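Local structure of antibiotic biosynthesis monooxygenase (Rhodospirillum rubrum, 4HL9) at residues D30-E35 against P42-L47; E46-T51 against F72-E77. The protein probably acts as a monooxygenase of the antibiotic biosynthesis monooxygenase family, adopting a ferredoxin-like fold and assembling as a dimer. All coordinates share one frame; numbering follows the deposited sequence.

Interaction 1: D30-E35 against P42-L47; sequences DFIKPE and PLYREL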
# COMPACT_ATOMS: atom_id res chain seq x y z
N ASP A 30 -6.35 -2.74 -8.05
CA ASP A 30 -7.13 -3.15 -9.21
C ASP A 30 -6.17 -3.63 -10.29
O ASP A 30 -5.06 -3.08 -10.42
CB ASP A 30 -7.89 -1.98 -9.78
CG ASP A 30 -9.00 -1.44 -8.85
OD1 ASP A 30 -9.39 -2.10 -7.86
OD2 ASP A 30 -9.49 -0.35 -9.18
N PHE A 31 -6.59 -4.64 -11.05
CA PHE A 31 -5.81 -5.15 -12.19
C PHE A 31 -6.68 -5.02 -13.42
O PHE A 31 -7.63 -5.78 -13.59
CB PHE A 31 -5.41 -6.61 -11.95
CG PHE A 31 -4.63 -6.82 -10.66
CD1 PHE A 31 -3.24 -6.86 -10.67
CD2 PHE A 31 -5.30 -6.96 -9.45
CE1 PHE A 31 -2.52 -7.06 -9.49
CE2 PHE A 31 -4.58 -7.16 -8.25
CZ PHE A 31 -3.20 -7.20 -8.27
N ILE A 32 -6.39 -4.01 -14.22
CA ILE A 32 -7.26 -3.63 -15.34
C ILE A 32 -6.70 -4.24 -16.64
O ILE A 32 -5.47 -4.23 -16.83
CB ILE A 32 -7.35 -2.09 -15.48
CG1 ILE A 32 -7.92 -1.46 -14.18
CG2 ILE A 32 -8.22 -1.69 -16.69
CD1 ILE A 32 -9.20 -2.17 -13.71
N LYS A 33 -7.58 -4.74 -17.50
CA LYS A 33 -7.15 -5.25 -18.83
C LYS A 33 -6.44 -4.14 -19.59
O LYS A 33 -6.95 -3.03 -19.65
CB LYS A 33 -8.35 -5.77 -19.63
CG LYS A 33 -9.03 -6.98 -19.01
CD LYS A 33 -10.19 -7.43 -19.89
CE LYS A 33 -10.88 -8.61 -19.26
NZ LYS A 33 -12.02 -9.04 -20.10
N PRO A 34 -5.24 -4.44 -20.15
CA PRO A 34 -4.45 -3.40 -20.79
C PRO A 34 -5.21 -2.60 -21.84
O PRO A 34 -5.01 -1.39 -21.94
CB PRO A 34 -3.30 -4.18 -21.45
CG PRO A 34 -3.16 -5.39 -20.62
CD PRO A 34 -4.54 -5.73 -20.11
N GLU A 35 -6.08 -3.27 -22.59
CA GLU A 35 -6.96 -2.65 -23.62
C GLU A 35 -7.82 -1.51 -23.05
O GLU A 35 -8.24 -0.62 -23.79
CB GLU A 35 -7.96 -3.68 -24.19
CG GLU A 35 -7.43 -5.01 -24.57
CD GLU A 35 -7.50 -6.04 -23.45
OE1 GLU A 35 -8.58 -6.61 -23.15
OE2 GLU A 35 -6.43 -6.31 -22.88
N PRO A 42 -9.97 8.33 -16.81
CA PRO A 42 -10.86 9.45 -16.44
C PRO A 42 -11.78 9.13 -15.27
O PRO A 42 -12.13 10.03 -14.50
CB PRO A 42 -11.71 9.67 -17.71
CG PRO A 42 -10.90 9.06 -18.83
CD PRO A 42 -10.23 7.88 -18.20
N LEU A 43 -12.20 7.87 -15.17
CA LEU A 43 -13.04 7.37 -14.09
C LEU A 43 -12.27 7.43 -12.76
O LEU A 43 -12.78 7.95 -11.76
CB LEU A 43 -13.45 5.92 -14.40
CG LEU A 43 -14.64 5.61 -15.33
CD1 LEU A 43 -14.93 6.70 -16.33
CD2 LEU A 43 -14.56 4.22 -15.97
N TYR A 44 -11.04 6.92 -12.77
CA TYR A 44 -10.15 7.00 -11.61
C TYR A 44 -9.91 8.47 -11.18
O TYR A 44 -9.93 8.77 -9.99
CB TYR A 44 -8.81 6.32 -11.91
CG TYR A 44 -8.76 4.81 -11.74
CD1 TYR A 44 -9.03 4.21 -10.52
CD2 TYR A 44 -8.36 3.99 -12.80
CE1 TYR A 44 -8.94 2.82 -10.37
CE2 TYR A 44 -8.28 2.62 -12.66
CZ TYR A 44 -8.56 2.04 -11.46
OH TYR A 44 -8.48 0.68 -11.35
N ARG A 45 -9.69 9.37 -12.14
CA ARG A 45 -9.46 10.78 -11.82
C ARG A 45 -10.66 11.42 -11.08
O ARG A 45 -10.48 12.12 -10.07
CB ARG A 45 -9.10 11.59 -13.07
CG ARG A 45 -7.77 11.20 -13.73
CD ARG A 45 -7.44 12.21 -14.83
NE ARG A 45 -7.06 11.57 -16.10
CZ ARG A 45 -5.89 10.97 -16.33
NH1 ARG A 45 -4.96 10.89 -15.38
NH2 ARG A 45 -5.66 10.44 -17.52
N GLU A 46 -11.87 11.16 -11.57
CA GLU A 46 -13.09 11.63 -10.89
C GLU A 46 -13.26 10.96 -9.52
O GLU A 46 -13.61 11.63 -8.56
CB GLU A 46 -14.35 11.41 -11.75
CG GLU A 46 -15.63 12.02 -11.12
CD GLU A 46 -16.91 11.74 -11.91
OE1 GLU A 46 -16.83 11.22 -13.05
OE2 GLU A 46 -18.00 12.06 -11.39
N LEU A 47 -13.04 9.66 -9.43
CA LEU A 47 -13.12 8.94 -8.15
C LEU A 47 -12.20 9.60 -7.09
O LEU A 47 -12.62 9.89 -5.97
CB LEU A 47 -12.85 7.43 -8.34
CG LEU A 47 -12.95 6.52 -7.12
CD1 LEU A 47 -14.36 6.61 -6.48
CD2 LEU A 47 -12.55 5.05 -7.42
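D30 and Y44 both place CG beside the backbone N (chi1 -67° and -83°), which sends the carboxylate of the strand residue and the phenol of the helix residue past each other in opposite directions until OD2 and OH meet. The Y44 OH donates to D30 OD2 at 2.6 Å, a short bond taken on the anti lone pair, the one turned away from OD1. OD2 lies in the plane of the Y44 ring, at its edge, and the carboxylate is turned 32° from the ring. Besides the bond, the hydroxyl rests close to the D30 methylene, with Y44 OH 3.1 Å from D30 CB. I32 and Y44 approach from opposite directions, I32 CG1 meeting Y44 OH at 3.6 Å near the plane of the ring, so an aliphatic branch and a carboxylate share the phenol end. Further back, Y44 packs on I100 of helix 91-101 and on L62 of strand 59-65, while I32 touches F72. Between residues 30-35 and 42-47 a single directed polar bond forms in largely apolar surroundings: the hydroxyl of the buried Y44 finds its acceptor in the partly exposed D30, which fixes where the phenol end sits, while the packed neighbours limit the ring.

Interaction 2: E46-T51 against F72-E77; sequences ELVEKT and FVFIEE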
# COMPACT_ATOMS: atom_id res chain seq x y z
N GLU A 46 -11.87 11.16 -11.57
CA GLU A 46 -13.09 11.63 -10.89
C GLU A 46 -13.26 10.96 -9.52
O GLU A 46 -13.61 11.63 -8.56
CB GLU A 46 -14.35 11.41 -11.75
CG GLU A 46 -15.63 12.02 -11.12
CD GLU A 46 -16.91 11.74 -11.91
OE1 GLU A 46 -16.83 11.22 -13.05
OE2 GLU A 46 -18.00 12.06 -11.39
N LEU A 47 -13.04 9.66 -9.43
CA LEU A 47 -13.12 8.94 -8.15
C LEU A 47 -12.20 9.60 -7.09
O LEU A 47 -12.62 9.89 -5.97
CB LEU A 47 -12.85 7.43 -8.34
CG LEU A 47 -12.95 6.52 -7.12
CD1 LEU A 47 -14.36 6.61 -6.48
CD2 LEU A 47 -12.55 5.05 -7.42
N VAL A 48 -10.97 9.90 -7.49
CA VAL A 48 -10.00 10.53 -6.59
C VAL A 48 -10.47 11.92 -6.16
O VAL A 48 -10.53 12.24 -4.96
CB VAL A 48 -8.59 10.54 -7.21
CG1 VAL A 48 -7.64 11.46 -6.44
CG2 VAL A 48 -8.04 9.13 -7.26
N GLU A 49 -10.87 12.73 -7.14
CA GLU A 49 -11.33 14.09 -6.87
C GLU A 49 -12.54 14.14 -5.92
O GLU A 49 -12.54 14.89 -4.95
CB GLU A 49 -11.60 14.83 -8.18
CG GLU A 49 -12.55 16.02 -8.07
CD GLU A 49 -12.94 16.53 -9.44
OE1 GLU A 49 -14.02 16.12 -9.93
OE2 GLU A 49 -12.16 17.30 -10.04
N LYS A 50 -13.55 13.30 -6.18
CA LYS A 50 -14.77 13.28 -5.36
C LYS A 50 -14.54 12.67 -3.99
O LYS A 50 -15.14 13.11 -2.99
CB LYS A 50 -15.91 12.50 -6.06
CG LYS A 50 -16.58 13.15 -7.27
CD LYS A 50 -17.22 14.49 -6.96
CE LYS A 50 -18.25 14.92 -8.05
NZ LYS A 50 -17.81 14.65 -9.45
N THR A 51 -13.70 11.63 -3.94
CA THR A 51 -13.40 10.98 -2.66
C THR A 51 -12.69 11.96 -1.73
O THR A 51 -13.02 12.01 -0.54
CB THR A 51 -12.61 9.67 -2.79
OG1 THR A 51 -13.37 8.71 -3.52
CG2 THR A 51 -12.31 9.08 -1.41
N PHE A 72 -3.41 -0.64 -10.67
CA PHE A 72 -3.60 0.63 -9.94
C PHE A 72 -3.70 0.33 -8.47
O PHE A 72 -4.30 -0.67 -8.09
CB PHE A 72 -4.86 1.36 -10.42
CG PHE A 72 -4.75 1.86 -11.83
CD1 PHE A 72 -4.12 3.07 -12.10
CD2 PHE A 72 -5.23 1.08 -12.88
CE1 PHE A 72 -3.99 3.52 -13.40
CE2 PHE A 72 -5.11 1.52 -14.18
CZ PHE A 72 -4.49 2.74 -14.44
N VAL A 73 -3.15 1.24 -7.65
CA VAL A 73 -3.10 1.04 -6.20
C VAL A 73 -3.59 2.30 -5.49
O VAL A 73 -3.06 3.40 -5.72
CB VAL A 73 -1.70 0.63 -5.71
CG1 VAL A 73 -1.66 0.50 -4.17
CG2 VAL A 73 -1.25 -0.69 -6.37
N PHE A 74 -4.59 2.13 -4.65
CA PHE A 74 -5.11 3.19 -3.80
C PHE A 74 -4.44 3.08 -2.44
O PHE A 74 -4.28 1.98 -1.91
CB PHE A 74 -6.63 3.02 -3.60
CG PHE A 74 -7.45 3.30 -4.83
CD1 PHE A 74 -7.87 4.59 -5.12
CD2 PHE A 74 -7.85 2.26 -5.66
CE1 PHE A 74 -8.65 4.86 -6.25
CE2 PHE A 74 -8.65 2.51 -6.77
CZ PHE A 74 -9.04 3.80 -7.07
N ILE A 75 -4.01 4.21 -1.88
CA ILE A 75 -3.57 4.25 -0.50
C ILE A 75 -4.48 5.25 0.19
O ILE A 75 -4.53 6.41 -0.21
CB ILE A 75 -2.09 4.70 -0.35
CG1 ILE A 75 -1.14 3.64 -0.93
CG2 ILE A 75 -1.75 4.90 1.14
CD1 ILE A 75 0.33 4.12 -1.01
N GLU A 76 -5.19 4.80 1.22
CA GLU A 76 -6.26 5.61 1.80
C GLU A 76 -6.07 5.65 3.32
O GLU A 76 -5.50 4.75 3.92
CB GLU A 76 -7.66 5.02 1.46
CG GLU A 76 -7.75 4.19 0.15
CD GLU A 76 -9.13 3.48 -0.08
OE1 GLU A 76 -10.04 3.56 0.78
OE2 GLU A 76 -9.31 2.86 -1.16
N GLU A 77 -6.53 6.74 3.91
CA GLU A 77 -6.56 6.84 5.35
C GLU A 77 -7.95 7.37 5.73
O GLU A 77 -8.43 8.36 5.16
CB GLU A 77 -5.43 7.75 5.84
CG GLU A 77 -5.22 7.79 7.33
CD GLU A 77 -3.91 8.46 7.72
OE1 GLU A 77 -3.33 9.22 6.90
OE2 GLU A 77 -3.46 8.25 8.86
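V48 and F74 have the nearest CA atoms, 9.3 Å apart, a distance spanned by side chains as helix 37-52 lies over strand 71-78. F74 carries the contact from the sheet: with CG beside the backbone N (chi1 -70°), its ring reaches up to the helix and offers the CE1-CZ side. L47 answers with one methyl. CG set anti to the backbone N (chi1 -177°) carries L47 CD2 to the ring, 3.7 Å from F74 CZ and a little farther from CE1, and the two side chains cross at about a right angle. V48 adds a looser touch, V48 CG2 to F74 CE1 at 4.4 Å. Both methyls approach the ring obliquely, and the joint is purely apolar. It belongs to the ferredoxin-like fold, in which a four-stranded antiparallel sheet, ordered 59-65, 71-78, 24-32, 104-115, carries its helices on one face; V73 and I75 of the same strand instead pack on M113 and I27 of the second subunit. The helix turn above F74 is tied within itself. T51 OG1 bonds to L47 O at 2.8 Å from 37° out of the carbonyl plane, and T51 N reaches the same oxygen from the opposite face, giving that carbonyl two donors. On the flank, E46 OE2 makes two salt bridges, a weak one to K50 NZ at 3.2 Å and another to R95 NH2 of helix 91-101, while L47 also packs on L96 of that helix.

Overall arrangement
Interactions 1 and 2 sit on successive turns of helix 37-52, sharing E46 and L47, with their centres about 11 Å apart. Each reaches a different strand of one sheet, 24-32 and 71-78, and those strands are neighbours, with a probable hydrogen bond from D30 N to F72 O at 2.9 Å. The Y44 ring bridges the two contacts: its CE2 packs 3.4 Å from F72 CD2, and its CE1 lies equally close to F74 CZ. F74 also touches the carboxylate, with F74 CE2 3.8 Å from D30 OD2. Through Y44 and F74 the two contacts run into each other between helix 37-52 and the sheet. The catalytic residues are not established here.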